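R-imine reductase (PDB 3ZGY) catalyses the NADPH-dependent, R-selective reduction of an imine substrate. Local coordinates at residues T20-I25 and S76-V81; G36-A41 and S164-L169; S84-V89 and A115-R120; D130-A135 and V150-P155. One frame throughout, in Å; residues are numbered along the deposited sequence.

Interaction 1 (T20-I25 and S76-V81); sequences TPVTVI and SPLVVV
Thr23 and Ser76 both swing their hydroxyls opposite the carbonyl carbon and back beside the backbone N (chi1 -72° and -28°), which brings Thr23 OG1 to 2.5 Å from Ser76 OG. Thr23 OG1 also bonds to Ala72 O, in helix 69-75, and a water sits 2.8 Å from Ser76 OG with only a weak link to Val22 O. Beyond this polar start the two segments pair as parallel strands, their axes 19° apart. Thr23 N donates almost straight to Leu78 O at 3.0 Å, Thr23 O takes Val80 N at 2.8 Å, and Ile25 N reaches Val80 O at 2.8 Å, so Thr23 and Val80 each use both their N-H and their carbonyl in the ladder. Side chains alternate: Val22, Val24, Leu78 and Val80 share one face, Thr23, Ile25, Val79 and Val81 the other. Val22 CG1 and Leu78 CD2 touch at 3.9 Å, their side chains running side by side, while on the far face Ile25 CD1 meets Val79 CG1 at 3.8 Å. At the entry to the strands the rings of Pro21 and Pro77 cross at about a right angle. These are the two neighbouring central strands of the Rossmann-type sheet: strand 45-48 bonds to the outer edge of 22-25, strand 105-108 packs beside 78-81, and Phe38 of helix 29-40 lies on Val22, Val24 and Val80.

Interaction 2 (G36-A41 and S164-L169); sequences GAFLGA and SALGGL
Ala37 and Leu169 mark the closest backbone approach, their CA atoms 5.9 Å apart, where the last turn of helix 29-40 faces residues 164-169, which include part of helix 163-167. The contact is carried by side-chain packing, with no polar bond linking the segments. Phe38 does not set out straight at its neighbour; its CG stands opposite the carbonyl carbon (chi1 -75°), and the far end of the ring does the touching. Leu169 CD2 lies over one face, displaced toward the rim on the CZ side: it is 4.1 Å from the Phe38 ring centroid and 26° off the ring normal, a CH-pi contact. The ring edge is used as well. Ala165 O lies in the ring plane, 3.4 Å from Phe38 CE1, and Leu166 CD2 comes more loosely to the same rim at 4.4 Å from Phe38 CZ. One helical position earlier, Ala37 CB rests against Gly168 O at 3.7 Å and also reaches the Leu169 CD2 methyl, which is thus shared between the small alanine and the aromatic ring. Ala165 continues onto His43 and Leu78, and a backbone bond ties Leu169 to Gly144. Helix 29-40 is the one that follows the glycine-rich turn of a Rossmann-type dinucleotide fold; Leu27 and Gly28 in that turn, and Leu29 and Met30 at the start of the helix, are NADP(+)-binding residues, and this contact packs the helix's opposite end.

Interaction 3 (S84-V89 and A115-R120); sequences SDYDAV and AQARER
Arg120, whose aliphatic stem packs on Tyr86 and Val89, has its charged end held by Glu119 and Asp94: Arg120 NE gives a 2.9 Å bond to Glu119 OE1, arriving on the syn side of the carboxylate and close to the guanidinium plane, and Asp94 forms a salt bridge with Arg120 NH2. Trp123 adds a cation-pi contact. With CG opposite the carbonyl carbon (chi1 -76°), Arg120 CG lies at the edge of the tyrosine ring, 3.8 Å from Tyr86 CD2; the bend at chi2 (-74°) then takes Arg120 CD past Val89 CG1 at 3.9 Å, and a further bend at chi3 turns NE toward Glu119. Gln116 covers a face of the same ring: its CB stands 3.9 Å from the Tyr86 centroid, 24° off the normal. The Tyr86 hydroxyl reaches past helix 114-126 to Asp133 OD2. With a leucine in place of Tyr86, Gln116 CB would probably lose the flat surface beneath it and Asp133 OD2 one of its hydroxyl partners. At the start of helix 86-93, Asp85 is the N-cap, its OD1 accepting from Ala88 N at 3.0 Å, directly after the NADP(+)-binding residue Ser84. The two helices therefore meet through carbon surfaces, while the Tyr86 hydroxyl is spent on Asp133 and the Arg120 guanidinium on Glu119 of its own helix and on Asp94.

Interaction 4 (D130-A135 and V150-P155); sequences DYLDGA and VLLSGP
Asp133 O is held by two donors of Ser153, coming from opposite faces of the carbonyl plane: Ser153 N at 2.9 Å and Ser153 OG at 3.1 Å. The serine manages this because its OG sits between its own N and carbonyl carbon (chi1 54°). The hydroxyl also accepts from Ala183 N, at the start of the long helix 182-209. With an alanine here, Asp133 O would probably keep just the backbone bond, and Ala183 N would be left without this acceptor. Asp133 N completes the pair by donating to Ser153 O at 2.9 Å. Farther along, Ala135 and Leu151 form a second hydrogen-bonded antiparallel pair, with Leu151 N 2.8 Å from Ala135 O; between the two, Gly134 faces Leu152 as a non-hydrogen-bonded pair. The Asp133 carboxylate takes the Tyr131 hydroxyl on the anti side of OD2, at 2.6 Å, and Tyr86 reaches the same oxygen. Packing is lighter: Leu132 CD2 lies 3.7 Å from Gly154 CA, and Leu132 CD1 meets Leu152 CD1 at 4.5 Å. Strand 130-136 is bonded on its other side to the parallel strand 105-108, so strand 150-153 is where the sheet reverses direction. Helix 182-209 covers the Asp133, Ala135, Leu151 and Ser153 face, and Phe221 of the second subunit packs on Leu151.

Overall arrangement
All four contacts are largely buried in the nucleotide-binding domain, and two of them pair strands of one sheet: interaction 1 joins parallel strands at its middle, interaction 4 antiparallel ones further out, the nearest atoms of the two lying about 7 Å apart. Interactions 2 and 3 join helical segments that lie against this sheet, their centres about 24 Å apart. Interaction 2 is apolar, bringing Phe38 to the valines of interaction 1 and Leu166 to Leu132 and Leu152 of interaction 4. Interaction 3 meets through carbon surfaces, with its charges paired along one helix and outward, and touches interaction 4 through Tyr86 and Asp133; its outer residues Ala115 and Arg118 meet the second subunit. Backbone bonds dominate the strand pairs, side chains the helix contacts.

Interaction 1 (T20-I25 and S76-V81)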
# COMPACT_ATOMS: atom_id res chain seq x y z
N THR D 20 -37.06 -9.88 -12.61
CA THR D 20 -36.83 -8.57 -12.00
C THR D 20 -36.29 -7.50 -12.92
O THR D 20 -35.09 -7.46 -13.18
CB THR D 20 -35.84 -8.68 -10.86
OG1 THR D 20 -36.11 -9.86 -10.13
CG2 THR D 20 -35.94 -7.42 -9.96
N PRO D 21 -37.13 -6.61 -13.37
CA PRO D 21 -36.66 -5.51 -14.19
C PRO D 21 -35.79 -4.51 -13.44
O PRO D 21 -36.03 -4.27 -12.25
CB PRO D 21 -37.93 -4.82 -14.67
CG PRO D 21 -39.06 -5.43 -13.93
CD PRO D 21 -38.53 -6.45 -12.98
N VAL D 22 -34.76 -4.00 -14.13
CA VAL D 22 -33.82 -3.03 -13.58
C VAL D 22 -33.44 -1.95 -14.61
O VAL D 22 -33.23 -2.27 -15.76
CB VAL D 22 -32.55 -3.66 -12.98
CG1 VAL D 22 -32.79 -5.07 -12.53
CG2 VAL D 22 -31.43 -3.67 -13.92
N THR D 23 -33.36 -0.70 -14.16
CA THR D 23 -32.98 0.43 -14.97
C THR D 23 -31.55 0.82 -14.65
O THR D 23 -31.09 0.67 -13.49
CB THR D 23 -33.94 1.58 -14.76
OG1 THR D 23 -35.20 1.25 -15.38
CG2 THR D 23 -33.42 2.86 -15.34
N VAL D 24 -30.81 1.25 -15.67
CA VAL D 24 -29.45 1.73 -15.47
C VAL D 24 -29.39 3.10 -16.07
O VAL D 24 -29.66 3.27 -17.25
CB VAL D 24 -28.39 0.82 -16.09
CG1 VAL D 24 -27.03 1.48 -16.03
CG2 VAL D 24 -28.31 -0.50 -15.35
N ILE D 25 -28.98 4.07 -15.26
CA ILE D 25 -28.91 5.45 -15.71
C ILE D 25 -27.49 5.93 -15.70
O ILE D 25 -26.79 5.87 -14.67
CB ILE D 25 -29.78 6.35 -14.85
CG1 ILE D 25 -31.23 6.10 -15.25
CG2 ILE D 25 -29.44 7.81 -15.07
CD1 ILE D 25 -32.22 6.55 -14.21
N SER D 76 -38.79 0.36 -14.02
CA SER D 76 -38.38 -0.74 -13.15
C SER D 76 -38.47 -0.39 -11.67
O SER D 76 -38.34 0.76 -11.28
CB SER D 76 -36.91 -1.09 -13.44
OG SER D 76 -36.54 -0.80 -14.77
N PRO D 77 -38.68 -1.38 -10.84
CA PRO D 77 -38.72 -1.10 -9.40
C PRO D 77 -37.32 -0.88 -8.80
O PRO D 77 -37.21 -0.30 -7.72
CB PRO D 77 -39.38 -2.36 -8.82
CG PRO D 77 -38.92 -3.44 -9.70
CD PRO D 77 -38.76 -2.83 -11.09
N LEU D 78 -36.28 -1.32 -9.50
CA LEU D 78 -34.88 -1.13 -9.07
C LEU D 78 -34.17 -0.21 -10.05
O LEU D 78 -34.10 -0.55 -11.22
CB LEU D 78 -34.17 -2.45 -9.11
CG LEU D 78 -32.71 -2.43 -8.73
CD1 LEU D 78 -32.55 -1.97 -7.30
CD2 LEU D 78 -32.12 -3.82 -8.85
N VAL D 79 -33.66 0.94 -9.58
CA VAL D 79 -33.07 1.95 -10.45
C VAL D 79 -31.61 2.16 -10.07
O VAL D 79 -31.32 2.60 -8.98
CB VAL D 79 -33.77 3.28 -10.32
CG1 VAL D 79 -33.15 4.34 -11.23
CG2 VAL D 79 -35.21 3.10 -10.72
N VAL D 80 -30.68 1.87 -10.99
CA VAL D 80 -29.26 1.99 -10.69
C VAL D 80 -28.68 3.20 -11.41
O VAL D 80 -28.87 3.37 -12.59
CB VAL D 80 -28.53 0.74 -11.10
CG1 VAL D 80 -27.02 0.90 -10.88
CG2 VAL D 80 -29.00 -0.44 -10.29
N VAL D 81 -27.92 3.99 -10.70
CA VAL D 81 -27.37 5.20 -11.26
C VAL D 81 -25.87 5.16 -11.20
O VAL D 81 -25.28 4.94 -10.11
CB VAL D 81 -27.82 6.41 -10.44
CG1 VAL D 81 -27.22 7.70 -10.99
CG2 VAL D 81 -29.35 6.52 -10.49
O HOH W 1 -36.37 -2.65 -16.89

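Interaction 2 (G36-A41 and S164-L169)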
# COMPACT_ATOMS: atom_id res chain seq x y z
N GLY D 36 -24.66 -4.28 -18.77
CA GLY D 36 -24.23 -5.52 -19.41
C GLY D 36 -24.44 -6.70 -18.51
O GLY D 36 -25.12 -7.66 -18.86
N ALA D 37 -23.97 -6.56 -17.30
CA ALA D 37 -24.18 -7.59 -16.32
C ALA D 37 -25.65 -7.86 -16.04
O ALA D 37 -26.04 -9.01 -15.82
CB ALA D 37 -23.45 -7.24 -15.04
N PHE D 38 -26.48 -6.85 -16.01
CA PHE D 38 -27.86 -7.12 -15.65
C PHE D 38 -28.54 -7.90 -16.78
O PHE D 38 -29.31 -8.81 -16.51
CB PHE D 38 -28.65 -5.81 -15.29
CG PHE D 38 -28.30 -5.25 -13.94
CD1 PHE D 38 -28.41 -6.02 -12.81
CD2 PHE D 38 -27.90 -3.92 -13.80
CE1 PHE D 38 -28.08 -5.50 -11.56
CE2 PHE D 38 -27.56 -3.40 -12.56
CZ PHE D 38 -27.63 -4.19 -11.45
N LEU D 39 -28.26 -7.51 -18.02
CA LEU D 39 -28.75 -8.24 -19.21
C LEU D 39 -28.22 -9.68 -19.24
O LEU D 39 -29.00 -10.63 -19.37
CB LEU D 39 -28.37 -7.54 -20.50
CG LEU D 39 -29.38 -6.54 -21.04
CD1 LEU D 39 -28.68 -5.88 -22.23
CD2 LEU D 39 -30.71 -7.15 -21.47
N GLY D 40 -26.92 -9.82 -19.08
CA GLY D 40 -26.28 -11.13 -19.02
C GLY D 40 -26.76 -12.09 -17.92
O GLY D 40 -26.54 -13.28 -18.01
N ALA D 41 -27.40 -11.57 -16.89
CA ALA D 41 -27.90 -12.41 -15.86
C ALA D 41 -29.39 -12.60 -16.05
O ALA D 41 -30.08 -13.13 -15.19
CB ALA D 41 -27.61 -11.78 -14.51
N SER D 164 -30.42 -10.55 -4.81
CA SER D 164 -30.09 -11.42 -5.94
C SER D 164 -29.75 -10.59 -7.14
O SER D 164 -28.70 -10.79 -7.74
CB SER D 164 -31.25 -12.34 -6.31
OG SER D 164 -31.43 -13.28 -5.27
N ALA D 165 -30.63 -9.68 -7.50
CA ALA D 165 -30.37 -8.82 -8.66
C ALA D 165 -28.98 -8.16 -8.60
O ALA D 165 -28.19 -8.25 -9.54
CB ALA D 165 -31.43 -7.76 -8.75
N LEU D 166 -28.66 -7.58 -7.45
CA LEU D 166 -27.42 -6.88 -7.29
C LEU D 166 -26.22 -7.81 -7.29
O LEU D 166 -25.12 -7.40 -7.62
CB LEU D 166 -27.43 -6.03 -6.03
CG LEU D 166 -28.41 -4.85 -6.08
CD1 LEU D 166 -28.63 -4.19 -4.71
CD2 LEU D 166 -27.97 -3.82 -7.11
N GLY D 167 -26.41 -9.05 -6.87
CA GLY D 167 -25.31 -10.04 -6.88
C GLY D 167 -24.86 -10.36 -8.29
O GLY D 167 -23.73 -10.77 -8.50
N GLY D 168 -25.75 -10.13 -9.26
CA GLY D 168 -25.41 -10.16 -10.67
C GLY D 168 -24.19 -9.33 -11.11
O GLY D 168 -23.64 -9.59 -12.16
N LEU D 169 -23.77 -8.35 -10.32
CA LEU D 169 -22.62 -7.56 -10.60
C LEU D 169 -21.32 -8.23 -10.19
O LEU D 169 -20.22 -7.71 -10.48
CB LEU D 169 -22.73 -6.22 -9.87
CG LEU D 169 -23.99 -5.42 -10.19
CD1 LEU D 169 -24.04 -4.18 -9.32
CD2 LEU D 169 -24.04 -5.01 -11.66

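Interaction 3 (S84-V89 and A115-R120)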
# COMPACT_ATOMS: atom_id res chain seq x y z
N SER D 84 -20.90 10.60 -13.61
CA SER D 84 -19.54 11.06 -13.29
C SER D 84 -19.41 11.51 -11.85
O SER D 84 -18.40 11.21 -11.22
CB SER D 84 -19.08 12.13 -14.28
OG SER D 84 -19.98 13.21 -14.24
N ASP D 85 -20.43 12.17 -11.30
CA ASP D 85 -20.36 12.66 -9.90
C ASP D 85 -21.73 13.08 -9.37
O ASP D 85 -22.71 13.02 -10.11
CB ASP D 85 -19.38 13.82 -9.80
CG ASP D 85 -19.76 14.98 -10.74
OD1 ASP D 85 -20.94 15.18 -11.11
OD2 ASP D 85 -18.87 15.72 -11.14
N TYR D 86 -21.80 13.50 -8.08
CA TYR D 86 -23.11 13.76 -7.42
C TYR D 86 -23.79 15.00 -8.03
O TYR D 86 -25.00 15.07 -8.08
CB TYR D 86 -23.00 13.78 -5.87
CG TYR D 86 -23.03 12.36 -5.27
CD1 TYR D 86 -22.02 11.45 -5.54
CD2 TYR D 86 -24.07 11.92 -4.47
CE1 TYR D 86 -22.03 10.18 -5.02
CE2 TYR D 86 -24.07 10.64 -3.93
CZ TYR D 86 -23.06 9.75 -4.23
OH TYR D 86 -23.04 8.41 -3.75
N ASP D 87 -23.01 15.90 -8.61
CA ASP D 87 -23.60 17.03 -9.36
C ASP D 87 -24.43 16.54 -10.50
O ASP D 87 -25.52 17.06 -10.73
CB ASP D 87 -22.53 17.99 -9.91
CG ASP D 87 -21.73 18.67 -8.79
OD1 ASP D 87 -22.23 18.79 -7.65
OD2 ASP D 87 -20.60 19.12 -9.07
N ALA D 88 -23.93 15.54 -11.23
CA ALA D 88 -24.74 14.94 -12.32
C ALA D 88 -25.95 14.24 -11.75
O ALA D 88 -27.04 14.29 -12.35
CB ALA D 88 -23.91 13.97 -13.16
N VAL D 89 -25.76 13.58 -10.59
CA VAL D 89 -26.90 12.89 -9.99
C VAL D 89 -27.96 13.92 -9.72
O VAL D 89 -29.14 13.70 -10.01
CB VAL D 89 -26.52 12.14 -8.70
CG1 VAL D 89 -27.76 11.57 -8.03
CG2 VAL D 89 -25.56 10.99 -8.98
N ALA D 115 -20.68 12.79 2.70
CA ALA D 115 -21.69 13.83 2.91
C ALA D 115 -22.63 13.85 1.75
O ALA D 115 -23.83 14.11 1.91
CB ALA D 115 -21.06 15.20 3.10
N GLN D 116 -22.09 13.57 0.56
CA GLN D 116 -22.95 13.55 -0.60
C GLN D 116 -23.92 12.36 -0.54
O GLN D 116 -25.08 12.47 -0.96
CB GLN D 116 -22.17 13.54 -1.88
CG GLN D 116 -21.36 14.79 -2.04
CD GLN D 116 -20.50 14.79 -3.28
OE1 GLN D 116 -20.53 15.73 -4.04
NE2 GLN D 116 -19.72 13.76 -3.48
N ALA D 117 -23.44 11.25 0.02
CA ALA D 117 -24.24 10.07 0.14
C ALA D 117 -25.35 10.29 1.17
O ALA D 117 -26.53 9.93 0.97
CB ALA D 117 -23.38 8.90 0.53
N ARG D 118 -24.98 10.90 2.28
CA ARG D 118 -25.97 11.12 3.31
C ARG D 118 -27.02 12.13 2.88
O ARG D 118 -28.17 11.96 3.22
CB ARG D 118 -25.29 11.49 4.59
CG ARG D 118 -24.45 10.33 5.12
CD ARG D 118 -23.65 10.69 6.37
NE ARG D 118 -23.01 9.50 6.93
CZ ARG D 118 -21.74 9.42 7.33
NH1 ARG D 118 -20.87 10.47 7.23
NH2 ARG D 118 -21.31 8.29 7.83
N GLU D 119 -26.67 13.09 2.05
CA GLU D 119 -27.65 14.04 1.49
C GLU D 119 -28.64 13.33 0.59
O GLU D 119 -29.86 13.53 0.70
CB GLU D 119 -26.98 15.13 0.69
CG GLU D 119 -27.89 16.28 0.24
CD GLU D 119 -28.65 16.01 -1.06
OE1 GLU D 119 -28.08 15.40 -2.01
OE2 GLU D 119 -29.86 16.36 -1.11
N ARG D 120 -28.13 12.48 -0.31
CA ARG D 120 -29.03 11.78 -1.21
C ARG D 120 -29.94 10.82 -0.48
O ARG D 120 -31.11 10.73 -0.82
CB ARG D 120 -28.26 11.00 -2.27
CG ARG D 120 -27.69 11.85 -3.37
CD ARG D 120 -28.73 12.34 -4.33
NE ARG D 120 -29.24 13.65 -3.96
CZ ARG D 120 -30.13 14.31 -4.69
NH1 ARG D 120 -30.60 13.78 -5.79
NH2 ARG D 120 -30.57 15.49 -4.30

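Interaction 4 (D130-A135 and V150-P155)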
# COMPACT_ATOMS: atom_id res chain seq x y z
N ASP D 130 -36.56 3.91 -1.24
CA ASP D 130 -35.47 3.29 -0.58
C ASP D 130 -34.17 3.66 -1.34
O ASP D 130 -34.18 3.83 -2.55
CB ASP D 130 -35.69 1.81 -0.63
CG ASP D 130 -36.75 1.38 0.32
OD1 ASP D 130 -36.46 1.32 1.56
OD2 ASP D 130 -37.84 1.03 -0.17
N TYR D 131 -33.07 3.72 -0.63
CA TYR D 131 -31.85 4.23 -1.19
C TYR D 131 -30.68 3.44 -0.67
O TYR D 131 -30.49 3.32 0.54
CB TYR D 131 -31.65 5.72 -0.82
CG TYR D 131 -30.41 6.34 -1.39
CD1 TYR D 131 -30.35 6.64 -2.77
CD2 TYR D 131 -29.32 6.64 -0.60
CE1 TYR D 131 -29.24 7.25 -3.31
CE2 TYR D 131 -28.20 7.23 -1.16
CZ TYR D 131 -28.16 7.50 -2.52
OH TYR D 131 -27.02 8.05 -3.10
N LEU D 132 -29.89 2.91 -1.59
CA LEU D 132 -28.55 2.42 -1.28
C LEU D 132 -27.50 3.25 -1.95
O LEU D 132 -27.63 3.65 -3.12
CB LEU D 132 -28.35 1.02 -1.80
CG LEU D 132 -29.15 -0.06 -1.15
CD1 LEU D 132 -28.84 -1.34 -1.89
CD2 LEU D 132 -28.82 -0.20 0.31
N ASP D 133 -26.45 3.53 -1.21
CA ASP D 133 -25.36 4.26 -1.76
C ASP D 133 -24.24 3.33 -1.87
O ASP D 133 -23.92 2.60 -0.92
CB ASP D 133 -25.00 5.44 -0.92
CG ASP D 133 -24.14 6.41 -1.67
OD1 ASP D 133 -22.89 6.14 -1.74
OD2 ASP D 133 -24.71 7.44 -2.16
N GLY D 134 -23.63 3.31 -3.04
CA GLY D 134 -22.44 2.45 -3.23
C GLY D 134 -21.25 3.04 -3.92
O GLY D 134 -21.21 4.23 -4.30
N ALA D 135 -20.27 2.17 -4.11
CA ALA D 135 -18.99 2.53 -4.74
C ALA D 135 -18.39 1.30 -5.44
O ALA D 135 -18.52 0.16 -4.95
CB ALA D 135 -18.03 3.00 -3.68
N VAL D 150 -18.00 -4.31 -5.37
CA VAL D 150 -19.03 -3.28 -5.38
C VAL D 150 -19.55 -3.20 -4.01
O VAL D 150 -20.04 -4.19 -3.49
CB VAL D 150 -20.17 -3.67 -6.31
CG1 VAL D 150 -21.20 -2.59 -6.27
CG2 VAL D 150 -19.64 -3.86 -7.71
N LEU D 151 -19.35 -2.06 -3.38
CA LEU D 151 -19.75 -1.86 -1.98
C LEU D 151 -21.10 -1.18 -1.91
O LEU D 151 -21.43 -0.36 -2.77
CB LEU D 151 -18.72 -1.03 -1.27
CG LEU D 151 -17.29 -1.55 -1.42
CD1 LEU D 151 -16.33 -0.57 -0.77
CD2 LEU D 151 -17.11 -2.92 -0.83
N LEU D 152 -21.90 -1.58 -0.94
CA LEU D 152 -23.26 -1.04 -0.83
C LEU D 152 -23.52 -0.73 0.63
O LEU D 152 -23.11 -1.49 1.49
CB LEU D 152 -24.26 -2.07 -1.32
CG LEU D 152 -24.19 -2.45 -2.79
CD1 LEU D 152 -25.13 -3.58 -3.07
CD2 LEU D 152 -24.56 -1.31 -3.70
N SER D 153 -24.22 0.35 0.91
CA SER D 153 -24.54 0.68 2.28
C SER D 153 -25.87 1.38 2.30
O SER D 153 -26.29 2.00 1.29
CB SER D 153 -23.44 1.54 2.90
OG SER D 153 -23.20 2.70 2.08
N GLY D 154 -26.56 1.28 3.43
CA GLY D 154 -28.01 1.59 3.46
C GLY D 154 -28.80 0.55 4.21
O GLY D 154 -28.26 -0.47 4.66
N PRO D 155 -30.09 0.79 4.39
CA PRO D 155 -30.81 -0.12 5.27
C PRO D 155 -31.05 -1.47 4.61
O PRO D 155 -31.29 -1.53 3.40
CB PRO D 155 -32.10 0.63 5.53
CG PRO D 155 -32.28 1.47 4.33
CD PRO D 155 -30.90 1.95 4.04